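PDB 7K44: sgbp-b from Bacteroides uniformis, which probably binds xyloglucan at the cell surface, supporting use of this complex plant polysaccharide by a human gut commensal. Local coordinates for residues 212-217 and 243-248; 224-229 and 259-264; 239-244 and 377-382. One frame throughout, in Å; residues are numbered along the deposited sequence.

In the fold
All three contacts lie in the C-terminal glycan-binding domain, a beta-sandwich that carries one calcium ion. Contacts 1 and 3, with centres about 6 Å apart, share Lys-243 and Cys-244 and complete the metal site between them: contact 1 brings ligands from loop 212-217, contact 3 from 239-242 and strand 371-384. Contact 2 joins the two sheets; its centre is about 8 Å from that of contact 1 and about 13 Å from that of contact 3, and the side chain of Leu-261 lies about 11 Å from the calcium. Strand 226-230 pairs with 243-248, and Tyr-214 OH reaches Asn-263 OD1 at 2.7 Å, which ties contact 2 to the metal-binding loop.

Contact 1: residues 212-217 and 243-248; sequences LNYDNI and KCYSIS. With CA (calcium ion), chain B.
Lys-243 is held to loop 212-217 by its backbone N-H and carbonyl O, and through water by its ammonium group. Its backbone O binds the calcium ion at 2.3 Å, while its N-H points at Asp-215 OD1 (2.9 Å, 170° at the hydrogen), meeting the lone pair on the side of the other oxygen. That second oxygen, Asp-215 OD2, is itself a calcium ligand at 2.4 Å, so one carboxylate joins the metal to the backbone of Lys-243. The lysine chain bends at its third torsion (chi3 -56°), and water 1 links its NZ to Tyr-214 O, accepting from the first and donating to the second.

The loop belongs to the calcium site of the beta-sandwich and contains an Asx turn, Asn-213 OD1 accepting from Asp-215 N (2.9 Å); the same oxygen also accepts from Ile-217 N (3.0 Å), from the opposite face of the amide. Asn-213 O, another ligand, faces the ion. Beside this polar cluster, Tyr-214 directs its ring at the strand. Tyr-245 CD1 sits over the centre of that ring, 3.3 Å above its plane, and Leu-212 CG covers the other face near the rim. With planes 44° apart the two tyrosine rings meet obliquely, and Tyr-245 CB adds a CH-pi contact 4.2 Å from the Tyr-214 ring centroid. Tyr-214 OH bonds to Asn-263 OD1, while the Tyr-245 ring stacks instead on Phe-220.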
loop_
_atom_site.group_PDB
_atom_site.type_symbol
_atom_site.label_atom_id
_atom_site.label_comp_id
_atom_site.label_asym_id
_atom_site.label_seq_id
_atom_site.Cartn_x
_atom_site.Cartn_y
_atom_site.Cartn_z
ATOM N N LEU A 212 16.845 8.569 -11.514
ATOM C CA LEU A 212 16.274 9.395 -12.576
ATOM C C LEU A 212 14.971 9.979 -12.069
ATOM O O LEU A 212 14.045 9.234 -11.730
ATOM C CB LEU A 212 16.013 8.563 -13.829
ATOM C CG LEU A 212 15.237 9.277 -14.942
ATOM C CD1 LEU A 212 16.028 10.471 -15.511
ATOM C CD2 LEU A 212 14.887 8.333 -16.071
ATOM N N ASN A 213 14.886 11.309 -12.028
ATOM C CA ASN A 213 13.637 11.951 -11.637
ATOM C C ASN A 213 13.225 13.099 -12.542
ATOM O O ASN A 213 12.233 13.767 -12.242
ATOM C CB ASN A 213 13.634 12.391 -10.156
ATOM C CG ASN A 213 14.597 13.518 -9.867
ATOM O OD1 ASN A 213 15.175 14.119 -10.777
ATOM N ND2 ASN A 213 14.780 13.806 -8.587
ATOM N N TYR A 214 13.953 13.351 -13.624
ATOM C CA TYR A 214 13.628 14.391 -14.597
ATOM C C TYR A 214 13.704 15.793 -14.023
ATOM O O TYR A 214 13.269 16.753 -14.683
ATOM C CB TYR A 214 12.272 14.158 -15.254
ATOM C CG TYR A 214 12.183 12.835 -15.982
ATOM C CD1 TYR A 214 13.042 12.549 -17.038
ATOM C CD2 TYR A 214 11.232 11.895 -15.630
ATOM C CE1 TYR A 214 12.962 11.346 -17.724
ATOM C CE2 TYR A 214 11.128 10.688 -16.303
ATOM C CZ TYR A 214 11.992 10.424 -17.355
ATOM O OH TYR A 214 11.917 9.254 -18.064
ATOM N N ASP A 215 14.230 15.928 -12.806
ATOM C CA ASP A 215 14.387 17.218 -12.165
ATOM C C ASP A 215 15.891 17.401 -11.958
ATOM O O ASP A 215 16.599 17.762 -12.909
ATOM C CB ASP A 215 13.523 17.300 -10.904
ATOM C CG ASP A 215 12.023 17.193 -11.214
ATOM O OD1 ASP A 215 11.490 18.085 -11.901
ATOM O OD2 ASP A 215 11.375 16.215 -10.784
ATOM N N ASN A 216 16.412 17.103 -10.775
ATOM C CA ASN A 216 17.832 17.261 -10.496
ATOM C C ASN A 216 18.662 16.004 -10.757
ATOM O O ASN A 216 19.893 16.093 -10.754
ATOM C CB ASN A 216 18.033 17.712 -9.044
ATOM C CG ASN A 216 17.381 16.774 -8.049
ATOM O OD1 ASN A 216 16.233 16.363 -8.229
ATOM N ND2 ASN A 216 18.108 16.433 -6.986
ATOM N N ILE A 217 18.040 14.845 -10.987
ATOM C CA ILE A 217 18.756 13.576 -11.136
ATOM C C ILE A 217 18.450 12.992 -12.508
ATOM O O ILE A 217 17.295 12.647 -12.800
ATOM C CB ILE A 217 18.386 12.555 -10.045
ATOM C CG1 ILE A 217 18.487 13.159 -8.647
ATOM C CG2 ILE A 217 19.268 11.304 -10.196
ATOM C CD1 ILE A 217 19.861 13.565 -8.257
ATOM N N LYS A 243 8.774 17.526 -12.589
ATOM C CA LYS A 243 8.576 17.056 -13.952
ATOM C C LYS A 243 8.518 15.536 -13.994
ATOM O O LYS A 243 9.295 14.857 -13.320
ATOM C CB LYS A 243 9.736 17.544 -14.813
ATOM C CG LYS A 243 9.599 17.254 -16.278
ATOM C CD LYS A 243 10.786 17.839 -17.041
ATOM C CE LYS A 243 10.920 19.325 -16.787
ATOM N NZ LYS A 243 11.967 19.911 -17.671
ATOM N N CYS A 244 7.563 15.004 -14.753
ATOM C CA CYS A 244 7.524 13.589 -15.109
ATOM C C CYS A 244 7.475 13.502 -16.629
ATOM O O CYS A 244 7.382 14.521 -17.315
ATOM C CB CYS A 244 6.337 12.865 -14.459
ATOM S SG CYS A 244 4.717 13.338 -15.061
ATOM N N TYR A 245 7.608 12.299 -17.178
ATOM C CA TYR A 245 7.521 12.104 -18.621
ATOM C C TYR A 245 6.319 11.248 -18.980
ATOM O O TYR A 245 6.005 10.266 -18.297
ATOM C CB TYR A 245 8.813 11.549 -19.271
ATOM C CG TYR A 245 9.701 12.661 -19.780
ATOM C CD1 TYR A 245 10.407 13.458 -18.892
ATOM C CD2 TYR A 245 9.786 12.950 -21.140
ATOM C CE1 TYR A 245 11.215 14.494 -19.332
ATOM C CE2 TYR A 245 10.601 13.999 -21.600
ATOM C CZ TYR A 245 11.303 14.765 -20.689
ATOM O OH TYR A 245 12.096 15.821 -21.090
ATOM N N SER A 246 5.616 11.666 -20.023
ATOM C CA SER A 246 4.472 10.947 -20.553
ATOM C C SER A 246 4.834 10.174 -21.809
ATOM O O SER A 246 5.685 10.594 -22.601
ATOM C CB SER A 246 3.322 11.912 -20.858
ATOM O OG SER A 246 3.610 12.724 -21.980
ATOM N N ILE A 247 4.185 9.023 -21.974
ATOM C CA ILE A 247 4.098 8.302 -23.242
ATOM C C ILE A 247 2.626 8.307 -23.629
ATOM O O ILE A 247 1.781 7.832 -22.861
ATOM C CB ILE A 247 4.597 6.857 -23.093
ATOM C CG1 ILE A 247 6.109 6.836 -22.883
ATOM C CG2 ILE A 247 4.198 6.016 -24.295
ATOM C CD1 ILE A 247 6.902 7.147 -24.126
ATOM N N SER A 248 2.303 8.851 -24.803
ATOM C CA SER A 248 0.889 9.003 -25.129
ATOM C C SER A 248 0.698 9.035 -26.636
ATOM O O SER A 248 1.611 9.378 -27.391
ATOM C CB SER A 248 0.285 10.258 -24.489
ATOM O OG SER A 248 0.746 11.425 -25.142
HETATM CA CA CA B . 10.092 14.276 -11.207
HETATM O O HOH W 1 14.061 19.168 -15.583
HETATM O O HOH W 2 10.842 13.595 -9.022
#

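Contact 2: residues 224-229 and 259-264; sequences GQAVPV and GQLQNG
Gly-224 meets Gly-259 and Gln-260 where the chain crosses from one sheet of the beta-sandwich to the other. Strand 219-222 borders strand 255-264 in one sheet, whereas 226-230 pairs with 243-248 in the other, so Gly-224 and Gln-225 form the short crossing. The tight part is here, with the Gly-224 and Gly-259 CA atoms 4.6 Å apart. Gly-224 O receives the N-H of Gln-260, at 3.0 Å from Gln-260 N; the same oxygen lies 3.2 Å from Gly-259 CA, a CA-H...O contact. The aliphatic start of Gln-225 runs alongside, its CG 3.9 Å from Gly-259 CA.

Two residues further along each segment the backbones have moved apart, and the CA atoms of Ala-226 and Leu-261 are already 6.5 Å from each other. Side chains make the contact there: Ala-226 CB touches Leu-261 CD2 at 3.5 Å, and Leu-261 continues inward against Tyr-214, Tyr-245 and Ile-247. Beyond this the contact opens, for Val-227 turns its side chain away and both it and Pro-228 are solvent-exposed, their strand following 243-248 instead.

Polar closure of the tight end comes from a side chain that folds back: a bend at the second torsion of Gln-260 (chi2 85°) returns its amide to the glycine. Gly-224 N donates to Gln-260 OE1 at 2.8 Å, nearly straight at 163°, with the nitrogen standing 40° above the plane of the side-chain carbonyl.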
loop_
_atom_site.group_PDB
_atom_site.type_symbol
_atom_site.label_atom_id
_atom_site.label_comp_id
_atom_site.label_asym_id
_atom_site.label_seq_id
_atom_site.Cartn_x
_atom_site.Cartn_y
_atom_site.Cartn_z
ATOM N N GLY A 224 10.239 8.485 -28.979
ATOM C CA GLY A 224 8.969 8.703 -29.646
ATOM C C GLY A 224 7.819 8.742 -28.656
ATOM O O GLY A 224 7.812 8.037 -27.643
ATOM N N GLN A 225 6.833 9.589 -28.956
ATOM C CA GLN A 225 5.604 9.721 -28.179
ATOM C C GLN A 225 5.822 10.287 -26.776
ATOM O O GLN A 225 4.919 10.187 -25.933
ATOM C CB GLN A 225 4.810 8.408 -28.097
ATOM C CG GLN A 225 4.692 7.654 -29.413
ATOM C CD GLN A 225 3.897 8.413 -30.447
ATOM O OE1 GLN A 225 2.880 9.045 -30.136
ATOM N NE2 GLN A 225 4.357 8.366 -31.682
ATOM N N ALA A 226 6.977 10.899 -26.509
ATOM C CA ALA A 226 7.398 11.279 -25.162
ATOM C C ALA A 226 7.404 12.791 -24.986
ATOM O O ALA A 226 8.027 13.510 -25.778
ATOM C CB ALA A 226 8.794 10.740 -24.856
ATOM N N VAL A 227 6.756 13.267 -23.926
ATOM C CA VAL A 227 6.665 14.697 -23.624
ATOM C C VAL A 227 6.739 14.894 -22.112
ATOM O O VAL A 227 6.107 14.131 -21.364
ATOM C CB VAL A 227 5.370 15.315 -24.183
ATOM C CG1 VAL A 227 5.327 16.819 -23.928
ATOM C CG2 VAL A 227 5.217 15.042 -25.678
ATOM N N PRO A 228 7.476 15.887 -21.616
ATOM C CA PRO A 228 7.472 16.168 -20.176
ATOM C C PRO A 228 6.187 16.845 -19.749
ATOM O O PRO A 228 5.575 17.609 -20.506
ATOM C CB PRO A 228 8.653 17.127 -20.002
ATOM C CG PRO A 228 8.730 17.831 -21.343
ATOM C CD PRO A 228 8.403 16.766 -22.353
ATOM N N VAL A 229 5.797 16.571 -18.507
ATOM C CA VAL A 229 4.573 17.087 -17.911
ATOM C C VAL A 229 4.888 17.485 -16.475
ATOM O O VAL A 229 5.524 16.722 -15.742
ATOM C CB VAL A 229 3.482 15.995 -17.944
ATOM C CG1 VAL A 229 2.275 16.369 -17.076
ATOM C CG2 VAL A 229 3.040 15.730 -19.387
ATOM N N GLY A 259 6.760 4.013 -28.957
ATOM C CA GLY A 259 7.058 4.952 -27.880
ATOM C C GLY A 259 8.326 4.550 -27.146
ATOM O O GLY A 259 8.577 3.361 -26.938
ATOM N N GLN A 260 9.126 5.542 -26.759
ATOM C CA GLN A 260 10.318 5.263 -25.968
ATOM C C GLN A 260 10.567 6.391 -24.985
ATOM O O GLN A 260 10.296 7.560 -25.274
ATOM C CB GLN A 260 11.589 5.139 -26.817
ATOM C CG GLN A 260 11.529 4.127 -27.950
ATOM C CD GLN A 260 10.918 4.709 -29.213
ATOM O OE1 GLN A 260 11.138 5.873 -29.548
ATOM N NE2 GLN A 260 10.133 3.904 -29.912
ATOM N N LEU A 261 11.121 6.035 -23.833
ATOM C CA LEU A 261 11.786 6.971 -22.937
ATOM C C LEU A 261 13.224 6.485 -22.850
ATOM O O LEU A 261 13.507 5.461 -22.213
ATOM C CB LEU A 261 11.158 6.986 -21.549
ATOM C CG LEU A 261 9.717 7.444 -21.429
ATOM C CD1 LEU A 261 9.282 7.388 -19.952
ATOM C CD2 LEU A 261 9.559 8.849 -21.982
ATOM N N GLN A 262 14.139 7.168 -23.536
ATOM C CA GLN A 262 15.556 6.825 -23.498
ATOM C C GLN A 262 16.195 7.911 -22.654
ATOM O O GLN A 262 16.162 9.086 -23.025
ATOM C CB GLN A 262 16.163 6.778 -24.902
ATOM C CG GLN A 262 15.335 5.945 -25.877
ATOM C CD GLN A 262 15.541 4.441 -25.739
ATOM O OE1 GLN A 262 14.578 3.690 -25.776
ATOM N NE2 GLN A 262 16.785 4.005 -25.582
ATOM N N ASN A 263 16.738 7.531 -21.508
ATOM C CA ASN A 263 17.120 8.476 -20.476
ATOM C C ASN A 263 18.552 8.227 -20.042
ATOM O O ASN A 263 19.040 7.094 -20.075
ATOM C CB ASN A 263 16.254 8.270 -19.200
ATOM C CG ASN A 263 14.766 8.148 -19.495
ATOM O OD1 ASN A 263 14.070 9.145 -19.702
ATOM N ND2 ASN A 263 14.262 6.910 -19.495
ATOM N N GLY A 264 19.219 9.292 -19.598
ATOM C CA GLY A 264 20.455 9.133 -18.864
ATOM C C GLY A 264 20.165 9.086 -17.373
ATOM O O GLY A 264 19.532 9.989 -16.819
#

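Contact 3: residues 239-244 and 377-382; sequences FSDGKC and FDNFRV. With CA (calcium ion), chain B.
Asp-378 OD2 is gripped from two directions: it binds the calcium ion at 2.5 Å and accepts a hydrogen bond from water 3 at 2.6 Å. The water in turn accepts from Asp-241 N (2.8 Å), bridging strand 371-384 to loop 239-242. Asp-378 OD1 binds the same ion, making this carboxylate a bidentate ligand; its CG is roughly anti to the backbone N (chi1 -155°), which extends the group from its strand toward the metal. From the other segment come the carbonyl oxygens of Asp-241 (2.4 Å to the calcium) and Lys-243, on either side of Gly-242, which has a positive phi (63°). With water 2, Asn-213 O and Asp-215 OD2 the coordination number is seven.

Second-shell bonds support these ligands. Asn-379 ND2 donates to Asp-241 OD2 at 3.0 Å, the acceptor lying near the amide plane and being met on its anti side; carboxylate and amide planes are 71° apart. Asn-379 OD1 accepts from water 2 at 2.7 Å, so opposite ends of one amide hold an aspartate and a metal-bound water, fixing its rotation. Next to the site along the strand, Cys-244 CB packs on Phe-377 O (3.3 Å), where strands 243-248 and 371-384 run side by side.

Asp-241 thus serves the ion through its backbone, and its carboxylate is turned to Asn-379. The two carboxylates that do bind, Asp-378 and Asp-215, would together balance the double charge of the calcium, consistent with a neutral inner shell completed by carbonyls and water.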
loop_
_atom_site.group_PDB
_atom_site.type_symbol
_atom_site.label_atom_id
_atom_site.label_comp_id
_atom_site.label_asym_id
_atom_site.label_seq_id
_atom_site.Cartn_x
_atom_site.Cartn_y
_atom_site.Cartn_z
ATOM N N PHE A 239 -1.321 15.218 -9.822
ATOM C CA PHE A 239 -0.191 15.555 -8.981
ATOM C C PHE A 239 1.060 14.984 -9.624
ATOM O O PHE A 239 1.009 13.964 -10.315
ATOM C CB PHE A 239 -0.354 14.970 -7.575
ATOM C CG PHE A 239 -1.617 15.401 -6.896
ATOM C CD1 PHE A 239 -1.676 16.609 -6.231
ATOM C CD2 PHE A 239 -2.743 14.618 -6.969
ATOM C CE1 PHE A 239 -2.847 17.020 -5.624
ATOM C CE2 PHE A 239 -3.918 15.014 -6.359
ATOM C CZ PHE A 239 -3.961 16.217 -5.692
ATOM N N SER A 240 2.179 15.662 -9.400
ATOM C CA SER A 240 3.450 15.174 -9.898
ATOM C C SER A 240 4.565 15.651 -8.986
ATOM O O SER A 240 4.460 16.690 -8.331
ATOM C CB SER A 240 3.716 15.634 -11.337
ATOM O OG SER A 240 4.059 17.015 -11.376
ATOM N N ASP A 241 5.640 14.871 -8.938
ATOM C CA ASP A 241 6.839 15.273 -8.211
ATOM C C ASP A 241 7.692 16.051 -9.204
ATOM O O ASP A 241 8.557 15.506 -9.886
ATOM C CB ASP A 241 7.556 14.033 -7.694
ATOM C CG ASP A 241 8.714 14.361 -6.781
ATOM O OD1 ASP A 241 9.065 15.556 -6.652
ATOM O OD2 ASP A 241 9.286 13.414 -6.191
ATOM N N GLY A 242 7.432 17.351 -9.315
ATOM C CA GLY A 242 8.138 18.089 -10.343
ATOM C C GLY A 242 7.779 17.572 -11.721
ATOM O O GLY A 242 6.628 17.223 -12.006
ATOM N N LYS A 243 8.774 17.526 -12.589
ATOM C CA LYS A 243 8.576 17.056 -13.952
ATOM C C LYS A 243 8.518 15.536 -13.994
ATOM O O LYS A 243 9.295 14.857 -13.320
ATOM C CB LYS A 243 9.736 17.544 -14.813
ATOM C CG LYS A 243 9.599 17.254 -16.278
ATOM C CD LYS A 243 10.786 17.839 -17.041
ATOM C CE LYS A 243 10.920 19.325 -16.787
ATOM N NZ LYS A 243 11.967 19.911 -17.671
ATOM N N CYS A 244 7.563 15.004 -14.753
ATOM C CA CYS A 244 7.524 13.589 -15.109
ATOM C C CYS A 244 7.475 13.502 -16.629
ATOM O O CYS A 244 7.382 14.521 -17.315
ATOM C CB CYS A 244 6.337 12.865 -14.459
ATOM S SG CYS A 244 4.717 13.338 -15.061
ATOM N N PHE A 377 5.529 8.591 -16.012
ATOM C CA PHE A 377 6.593 7.884 -15.309
ATOM C C PHE A 377 7.465 8.880 -14.554
ATOM O O PHE A 377 7.766 9.968 -15.063
ATOM C CB PHE A 377 7.503 7.164 -16.320
ATOM C CG PHE A 377 6.820 6.093 -17.108
ATOM C CD1 PHE A 377 6.159 6.387 -18.288
ATOM C CD2 PHE A 377 6.851 4.776 -16.665
ATOM C CE1 PHE A 377 5.536 5.380 -19.009
ATOM C CE2 PHE A 377 6.222 3.775 -17.381
ATOM C CZ PHE A 377 5.560 4.084 -18.546
ATOM N N ASP A 378 7.925 8.492 -13.363
ATOM C CA ASP A 378 8.806 9.348 -12.578
ATOM C C ASP A 378 9.505 8.518 -11.513
ATOM O O ASP A 378 9.119 7.381 -11.210
ATOM C CB ASP A 378 8.002 10.479 -11.915
ATOM C CG ASP A 378 8.835 11.733 -11.590
ATOM O OD1 ASP A 378 10.081 11.784 -11.752
ATOM O OD2 ASP A 378 8.180 12.704 -11.144
ATOM N N ASN A 379 10.535 9.123 -10.928
ATOM C CA ASN A 379 11.146 8.644 -9.683
ATOM C C ASN A 379 11.649 7.204 -9.780
ATOM O O ASN A 379 11.255 6.339 -9.003
ATOM C CB ASN A 379 10.204 8.837 -8.493
ATOM C CG ASN A 379 10.155 10.274 -8.030
ATOM O OD1 ASN A 379 11.082 11.043 -8.284
ATOM N ND2 ASN A 379 9.087 10.637 -7.320
ATOM N N PHE A 380 12.551 6.964 -10.735
ATOM C CA PHE A 380 13.209 5.667 -10.819
ATOM C C PHE A 380 14.268 5.575 -9.723
ATOM O O PHE A 380 15.109 6.470 -9.578
ATOM C CB PHE A 380 13.852 5.471 -12.193
ATOM C CG PHE A 380 12.872 5.431 -13.330
ATOM C CD1 PHE A 380 12.395 6.604 -13.899
ATOM C CD2 PHE A 380 12.441 4.222 -13.843
ATOM C CE1 PHE A 380 11.493 6.577 -14.963
ATOM C CE2 PHE A 380 11.537 4.176 -14.904
ATOM C CZ PHE A 380 11.058 5.352 -15.458
ATOM N N ARG A 381 14.220 4.496 -8.943
ATOM C CA ARG A 381 15.157 4.277 -7.848
ATOM C C ARG A 381 15.583 2.819 -7.843
ATOM O O ARG A 381 14.869 1.950 -8.346
ATOM C CB ARG A 381 14.573 4.664 -6.478
ATOM C CG ARG A 381 13.290 3.932 -6.075
ATOM C CD ARG A 381 12.048 4.750 -6.362
ATOM N NE ARG A 381 10.837 4.193 -5.744
ATOM C CZ ARG A 381 9.607 4.591 -6.053
ATOM N NH1 ARG A 381 8.546 4.035 -5.447
ATOM N NH2 ARG A 381 9.426 5.562 -6.955
ATOM N N VAL A 382 16.773 2.560 -7.301
ATOM C CA VAL A 382 17.264 1.196 -7.094
ATOM C C VAL A 382 17.271 0.942 -5.594
ATOM O O VAL A 382 17.964 1.647 -4.847
ATOM C CB VAL A 382 18.665 0.982 -7.691
ATOM C CG1 VAL A 382 19.118 -0.452 -7.397
ATOM C CG2 VAL A 382 18.673 1.262 -9.187
HETATM CA CA CA B . 10.092 14.276 -11.207
HETATM O O HOH W 3 5.603 12.734 -10.797
HETATM O O HOH W 2 10.842 13.595 -9.022
#